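Local coordinates for putative periplasmic or exported protein (Salmonella enterica subsp. enterica serovar Typhimurium, PDB 4GQZ), which probably binds copper in the periplasm, is linked to copper resistance and forms a V-shaped dimer, at residues D28-P31 and Q32-L36; S7-L10 and A11-L15; G17-V20 and E21-V24. One frame throughout, in Å; residues are numbered along the deposited sequence.

Contact 1. Residues D28-P31 and Q32-L36; sequences DQTP and QSRPL
The carbonyl oxygen of Thr30 takes two N-H groups from the residues that follow it. Arg34 NH1 donates to Thr30 O at 3.0 Å with an N-H...O angle of 157°, and the oxygen lies only 13° out of the guanidinium plane. The second donor, Gln32 N, makes a weak bond to the same Thr30 O, also at 3.0 Å, and this one spans Pro31 and closes the turn. Arg34 NH1 serves a further carbonyl, Gln32 O at 2.8 Å, which sits almost exactly in the guanidinium plane. At the neighbouring nitrogen, Arg34 NH2 reaches Asp28 O in a weak bond of 3.2 Å and also donates to Leu83 O. Main-chain oxygens on its rim thus fix how the flat group is turned. The Arg34 chain can fold back in this way because it bends at chi2 (-47°).

Thr30 CG2 lies over one face of the guanidinium, 3.6 Å from Arg34 NH1. Thr30 CG2 also meets Leu36 tip to tip, 3.6 Å from Leu36 CD2. The Asp28 carboxylate stays 4.5 Å from Arg34 at the closest, Asp28 OD1 to Arg34 NH2, beyond salt-bridge range; it is occupied by Tyr65, Ser67, His81 and Asn117. Arginine-to-carbonyl bonding thus ties together the loop leaving helix 20-28, whose tight reversal is an inverse gamma turn centred on Pro31.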
loop_
_atom_site.group_PDB
_atom_site.type_symbol
_atom_site.label_atom_id
_atom_site.label_comp_id
_atom_site.label_asym_id
_atom_site.label_seq_id
_atom_site.Cartn_x
_atom_site.Cartn_y
_atom_site.Cartn_z
ATOM N N ASP B 28 0.569 -0.004 15.424
ATOM C CA ASP B 28 1.229 1.133 16.080
ATOM C C ASP B 28 0.324 1.760 17.126
ATOM O O ASP B 28 0.788 2.237 18.162
ATOM C CB ASP B 28 1.615 2.178 15.034
ATOM C CG ASP B 28 2.864 2.982 15.423
ATOM O OD1 ASP B 28 3.500 2.708 16.476
ATOM O OD2 ASP B 28 3.223 3.896 14.658
ATOM N N GLN B 29 -0.980 1.748 16.870
ATOM C CA GLN B 29 -1.899 2.463 17.737
ATOM C C GLN B 29 -2.525 1.565 18.792
ATOM O O GLN B 29 -3.403 2.017 19.525
ATOM C CB GLN B 29 -2.992 3.149 16.912
ATOM C CG GLN B 29 -2.482 4.255 15.986
ATOM C CD GLN B 29 -3.568 4.783 15.071
ATOM O OE1 GLN B 29 -4.740 4.791 15.440
ATOM N NE2 GLN B 29 -3.189 5.224 13.871
ATOM N N THR B 30 -2.079 0.313 18.880
ATOM C CA THR B 30 -2.697 -0.611 19.834
ATOM C C THR B 30 -2.508 -0.074 21.260
ATOM O O THR B 30 -1.402 0.307 21.653
ATOM C CB THR B 30 -2.213 -2.083 19.680
ATOM O OG1 THR B 30 -2.921 -2.930 20.600
ATOM C CG2 THR B 30 -0.746 -2.205 19.979
ATOM N N PRO B 31 -3.606 0.010 22.021
ATOM C CA PRO B 31 -3.539 0.563 23.378
ATOM C C PRO B 31 -3.139 -0.489 24.404
ATOM O O PRO B 31 -3.875 -0.714 25.367
ATOM C CB PRO B 31 -4.980 0.996 23.634
ATOM C CG PRO B 31 -5.790 -0.015 22.878
ATOM C CD PRO B 31 -4.991 -0.304 21.621
ATOM N N GLN B 32 -2.000 -1.131 24.192
ATOM C CA GLN B 32 -1.439 -2.052 25.174
ATOM C C GLN B 32 -0.031 -1.601 25.507
ATOM O O GLN B 32 0.630 -0.953 24.689
ATOM C CB GLN B 32 -1.336 -3.464 24.608
ATOM C CG GLN B 32 -2.631 -4.116 24.186
ATOM C CD GLN B 32 -2.356 -5.335 23.337
ATOM O OE1 GLN B 32 -1.208 -5.769 23.229
ATOM N NE2 GLN B 32 -3.394 -5.886 22.718
ATOM N N SER B 33 0.435 -1.958 26.699
ATOM C CA SER B 33 1.831 -1.734 27.043
ATOM C C SER B 33 2.687 -2.625 26.158
ATOM O O SER B 33 2.222 -3.650 25.650
ATOM C CB SER B 33 2.077 -2.032 28.526
ATOM O OG SER B 33 1.006 -2.784 29.073
ATOM N N ARG B 34 3.928 -2.222 25.939
ATOM C CA ARG B 34 4.841 -3.045 25.163
ATOM C C ARG B 34 5.623 -3.942 26.135
ATOM O O ARG B 34 5.835 -3.568 27.294
ATOM C CB ARG B 34 5.779 -2.164 24.325
ATOM C CG ARG B 34 5.069 -1.125 23.422
ATOM C CD ARG B 34 3.921 -1.764 22.653
ATOM N NE ARG B 34 3.595 -1.137 21.363
ATOM C CZ ARG B 34 2.450 -0.511 21.104
ATOM N NH1 ARG B 34 1.525 -0.395 22.049
ATOM N NH2 ARG B 34 2.222 -0.015 19.888
ATOM N N PRO B 35 6.051 -5.129 25.678
ATOM C CA PRO B 35 5.908 -5.685 24.321
ATOM C C PRO B 35 4.527 -6.237 23.991
ATOM O O PRO B 35 3.774 -6.638 24.881
ATOM C CB PRO B 35 6.905 -6.847 24.316
ATOM C CG PRO B 35 6.946 -7.299 25.758
ATOM C CD PRO B 35 6.845 -6.015 26.556
ATOM N N LEU B 36 4.216 -6.258 22.694
ATOM C CA LEU B 36 3.042 -6.947 22.169
ATOM C C LEU B 36 3.343 -8.445 22.126
ATOM O O LEU B 36 4.498 -8.835 22.292
ATOM C CB LEU B 36 2.749 -6.422 20.762
ATOM C CG LEU B 36 1.644 -5.384 20.582
ATOM C CD1 LEU B 36 1.572 -4.407 21.726
ATOM C CD2 LEU B 36 1.821 -4.655 19.258
#

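Contact 2. Residues S7-L10 and A11-L15; sequences SAFL and AQHGL
One face of the Phe9 ring is covered by the His13 imidazole, the two planes meeting obliquely at 41°. The rings are modelled too close together for their exact spacing to be trusted. Gln12 NE2 comes to the Phe9 ring obliquely, 3.9 Å from Phe9 CD2, and its amide donates to Asp51. Tyr56 also meets the Phe9 ring, while Tyr38 meets that of His13.

A hydrogen bond holds the imidazole as well: His13 ND1 donates to Phe9 O at 3.1 Å, the oxygen lying somewhat off the ring plane. With chi1 at 180° the Phe9 phenyl projects from the helix, leaning toward its C-terminal end, to the place where His13 meets it.

The segment runs through the last turns of helix 5-12 and out past its C-terminal end. Ala11 N to Ser7 O is a regular i to i+4 helical bond, whereas Leu15 N reaches back five residues to Leu10 O at 3.0 Å, after Gly14 has adopted a positive phi of 87°. The CA-CB bond of Leu15 points back toward 7-10, and its side chain packs on Ile23 and Ile27 of helix 20-28. At the other end of the stretch, Ser7 OG bonds to Thr57 OG1 and Ile55 O of the second subunit.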
loop_
_atom_site.group_PDB
_atom_site.type_symbol
_atom_site.label_atom_id
_atom_site.label_comp_id
_atom_site.label_asym_id
_atom_site.label_seq_id
_atom_site.Cartn_x
_atom_site.Cartn_y
_atom_site.Cartn_z
ATOM N N SER B 7 -0.135 -16.301 5.909
ATOM C CA SER B 7 -1.566 -16.009 5.789
ATOM C C SER B 7 -2.296 -16.322 7.086
ATOM O O SER B 7 -3.150 -15.559 7.534
ATOM C CB SER B 7 -2.182 -16.802 4.641
ATOM O OG SER B 7 -1.720 -16.305 3.403
ATOM N N ALA B 8 -1.938 -17.438 7.706
ATOM C CA ALA B 8 -2.572 -17.809 8.966
ATOM C C ALA B 8 -2.245 -16.819 10.096
ATOM O O ALA B 8 -3.114 -16.517 10.919
ATOM C CB ALA B 8 -2.211 -19.237 9.356
ATOM N N PHE B 9 -1.007 -16.318 10.131
ATOM C CA PHE B 9 -0.597 -15.320 11.127
ATOM C C PHE B 9 -1.511 -14.112 11.027
ATOM O O PHE B 9 -2.035 -13.637 12.028
ATOM C CB PHE B 9 0.861 -14.889 10.889
ATOM C CG PHE B 9 1.370 -13.850 11.865
ATOM C CD1 PHE B 9 1.185 -12.502 11.621
ATOM C CD2 PHE B 9 2.051 -14.233 13.020
ATOM C CE1 PHE B 9 1.651 -11.543 12.506
ATOM C CE2 PHE B 9 2.527 -13.280 13.912
ATOM C CZ PHE B 9 2.322 -11.932 13.654
ATOM N N LEU B 10 -1.699 -13.621 9.805
ATOM C CA LEU B 10 -2.589 -12.483 9.565
ATOM C C LEU B 10 -3.987 -12.720 10.151
ATOM O O LEU B 10 -4.525 -11.877 10.868
ATOM C CB LEU B 10 -2.667 -12.173 8.063
ATOM C CG LEU B 10 -1.712 -11.115 7.515
ATOM C CD1 LEU B 10 -0.313 -11.379 7.949
ATOM C CD2 LEU B 10 -1.764 -11.054 6.018
ATOM N N ALA B 11 -4.551 -13.890 9.870
ATOM C CA ALA B 11 -5.894 -14.237 10.324
ATOM C C ALA B 11 -6.030 -14.269 11.847
ATOM O O ALA B 11 -7.065 -13.877 12.386
ATOM C CB ALA B 11 -6.315 -15.566 9.722
ATOM N N GLN B 12 -4.991 -14.729 12.540
ATOM C CA GLN B 12 -5.074 -14.960 13.984
ATOM C C GLN B 12 -4.753 -13.728 14.827
ATOM O O GLN B 12 -4.981 -13.728 16.040
ATOM C CB GLN B 12 -4.145 -16.110 14.399
ATOM C CG GLN B 12 -2.660 -15.783 14.245
ATOM C CD GLN B 12 -1.746 -16.731 15.018
ATOM O OE1 GLN B 12 -2.202 -17.524 15.850
ATOM N NE2 GLN B 12 -0.441 -16.645 14.743
ATOM N N HIS B 13 -4.208 -12.690 14.201
ATOM C CA HIS B 13 -3.844 -11.489 14.941
ATOM C C HIS B 13 -4.736 -10.304 14.614
ATOM O O HIS B 13 -4.441 -9.177 15.012
ATOM C CB HIS B 13 -2.373 -11.137 14.723
ATOM C CG HIS B 13 -1.432 -12.044 15.449
ATOM N ND1 HIS B 13 -0.723 -13.044 14.820
ATOM C CD2 HIS B 13 -1.109 -12.121 16.761
ATOM C CE1 HIS B 13 0.004 -13.691 15.714
ATOM N NE2 HIS B 13 -0.210 -13.148 16.898
ATOM N N GLY B 14 -5.821 -10.563 13.886
ATOM C CA GLY B 14 -6.796 -9.529 13.570
ATOM C C GLY B 14 -6.501 -8.701 12.329
ATOM O O GLY B 14 -7.129 -7.667 12.105
ATOM N N LEU B 15 -5.585 -9.178 11.493
ATOM C CA LEU B 15 -5.018 -8.346 10.430
ATOM C C LEU B 15 -5.466 -8.680 9.001
ATOM O O LEU B 15 -5.163 -7.938 8.068
ATOM C CB LEU B 15 -3.489 -8.364 10.536
ATOM C CG LEU B 15 -2.965 -8.079 11.947
ATOM C CD1 LEU B 15 -1.443 -8.200 12.027
ATOM C CD2 LEU B 15 -3.428 -6.712 12.438
#

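Contact 3. Residues G17-V20 and E21-V24; sequences GKTV and EQIV
A capping box opens helix 20-28, with Thr19 at the N-cap and Gln22 as its partner three residues on. Two reciprocal bonds define it. Gln22 N donates to Thr19 OG1 at 3.2 Å in a nearly straight bond (164°); in return, Thr19 N donates to Gln22 OE1 at 2.9 Å. In the latter bond the donor is tilted 34° from the plane of the amide carbonyl, so it approaches partly from above that plane. The side-chain conformations suit the exchange. Thr19 OG1 lies between the backbone N and the carbonyl carbon (chi1 67°), where it faces the first turn, and the Gln22 chain is extended beyond CG, carrying OE1 back past the threonine. The two side chains cross obliquely, and Gln22 CG passes 3.1 Å from Thr19 OG1.

The main chain enters the helix at the same point: Ile23 N bonds to Thr19 O, and the next link, Val24 N to Val20 O, is almost linear. Lys18, just ahead of the cap, contributes aliphatic packing, with its CB 3.8 Å from Ile23 CG1. Its NZ makes a weak bond to Thr26 OG1 farther along the helix.

Beyond the cap, Val24 packs on Leu47, Tyr65 and Trp123, setting this turn of the helix against strands 46-50, 63-68 and 120-125. The second subunit also borders the helix start: Thr19 packs on its Gly61, while Val20 and Ile23 pack on its Pro59. Gln22 OE1 has a second donor besides Thr19 N, a water that gives one hydrogen to Gln22 OE1 at 2.9 Å and the other to Gly17 O at 3.1 Å.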
loop_
_atom_site.group_PDB
_atom_site.type_symbol
_atom_site.label_atom_id
_atom_site.label_comp_id
_atom_site.label_asym_id
_atom_site.label_seq_id
_atom_site.Cartn_x
_atom_site.Cartn_y
_atom_site.Cartn_z
ATOM N N GLY B 17 -7.676 -9.075 5.591
ATOM C CA GLY B 17 -8.646 -8.226 4.913
ATOM C C GLY B 17 -8.337 -6.735 4.966
ATOM O O GLY B 17 -8.870 -5.962 4.162
ATOM N N LYS B 18 -7.485 -6.327 5.910
ATOM C CA LYS B 18 -7.078 -4.924 6.027
ATOM C C LYS B 18 -6.065 -4.521 4.956
ATOM O O LYS B 18 -5.256 -5.338 4.518
ATOM C CB LYS B 18 -6.440 -4.667 7.399
ATOM C CG LYS B 18 -7.386 -4.672 8.598
ATOM C CD LYS B 18 -6.571 -4.577 9.889
ATOM C CE LYS B 18 -7.449 -4.581 11.138
ATOM N NZ LYS B 18 -8.125 -3.269 11.363
ATOM N N THR B 19 -6.090 -3.252 4.556
ATOM C CA THR B 19 -5.018 -2.712 3.722
ATOM C C THR B 19 -3.747 -2.659 4.558
ATOM O O THR B 19 -3.799 -2.767 5.794
ATOM C CB THR B 19 -5.302 -1.288 3.211
ATOM O OG1 THR B 19 -5.316 -0.371 4.311
ATOM C CG2 THR B 19 -6.614 -1.217 2.446
ATOM N N VAL B 20 -2.604 -2.507 3.905
ATOM C CA VAL B 20 -1.363 -2.528 4.666
ATOM C C VAL B 20 -1.266 -1.317 5.619
ATOM O O VAL B 20 -0.755 -1.443 6.747
ATOM C CB VAL B 20 -0.125 -2.751 3.750
ATOM C CG1 VAL B 20 0.080 -1.584 2.811
ATOM C CG2 VAL B 20 1.116 -3.037 4.575
ATOM N N GLU B 21 -1.796 -0.168 5.201
ATOM C CA GLU B 21 -1.864 1.007 6.070
ATOM C C GLU B 21 -2.713 0.765 7.319
ATOM O O GLU B 21 -2.339 1.169 8.425
ATOM C CB GLU B 21 -2.415 2.227 5.325
ATOM C CG GLU B 21 -1.496 2.776 4.251
ATOM C CD GLU B 21 -1.763 4.245 3.934
ATOM O OE1 GLU B 21 -2.622 4.880 4.604
ATOM O OE2 GLU B 21 -1.096 4.774 3.004
ATOM N N GLN B 22 -3.870 0.135 7.133
ATOM C CA GLN B 22 -4.731 -0.205 8.258
ATOM C C GLN B 22 -4.029 -1.171 9.205
ATOM O O GLN B 22 -4.215 -1.096 10.416
ATOM C CB GLN B 22 -6.065 -0.797 7.769
ATOM C CG GLN B 22 -6.886 0.164 6.906
ATOM C CD GLN B 22 -8.105 -0.493 6.245
ATOM O OE1 GLN B 22 -8.109 -1.690 5.945
ATOM N NE2 GLN B 22 -9.146 0.300 6.021
ATOM N N ILE B 23 -3.213 -2.073 8.668
ATOM C CA ILE B 23 -2.479 -3.012 9.533
ATOM C C ILE B 23 -1.437 -2.262 10.362
ATOM O O ILE B 23 -1.369 -2.421 11.584
ATOM C CB ILE B 23 -1.750 -4.101 8.732
ATOM C CG1 ILE B 23 -2.753 -5.000 8.009
ATOM C CG2 ILE B 23 -0.869 -4.947 9.643
ATOM C CD1 ILE B 23 -2.092 -5.992 7.062
ATOM N N VAL B 24 -0.607 -1.469 9.685
ATOM C CA VAL B 24 0.404 -0.653 10.357
ATOM C C VAL B 24 -0.227 0.265 11.395
ATOM O O VAL B 24 0.201 0.267 12.573
ATOM C CB VAL B 24 1.245 0.128 9.332
ATOM C CG1 VAL B 24 2.157 1.138 10.021
ATOM C CG2 VAL B 24 2.062 -0.851 8.495
HETATM O O HOH W 1 -9.791 -2.996 3.958
#

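In the fold
From the N terminus the three contacts come in series, none enclosing or crossing another. Contact 2 ends helix 5-12, and contact 3, within a few residues, starts helix 20-28; their centres are about 12 Å apart, and they touch where Leu15 O lies 3.8 Å from Ile23 CD1. Both also meet the second subunit, so this pair of helix ends belongs to the dimer interface. Contact 1 picks up the far end of helix 20-28 and turns the chain toward strand 39-42. Its centre is about 16 Å from that of contact 3 and about 17 Å from that of contact 2, and no other chain of the assembly touches it.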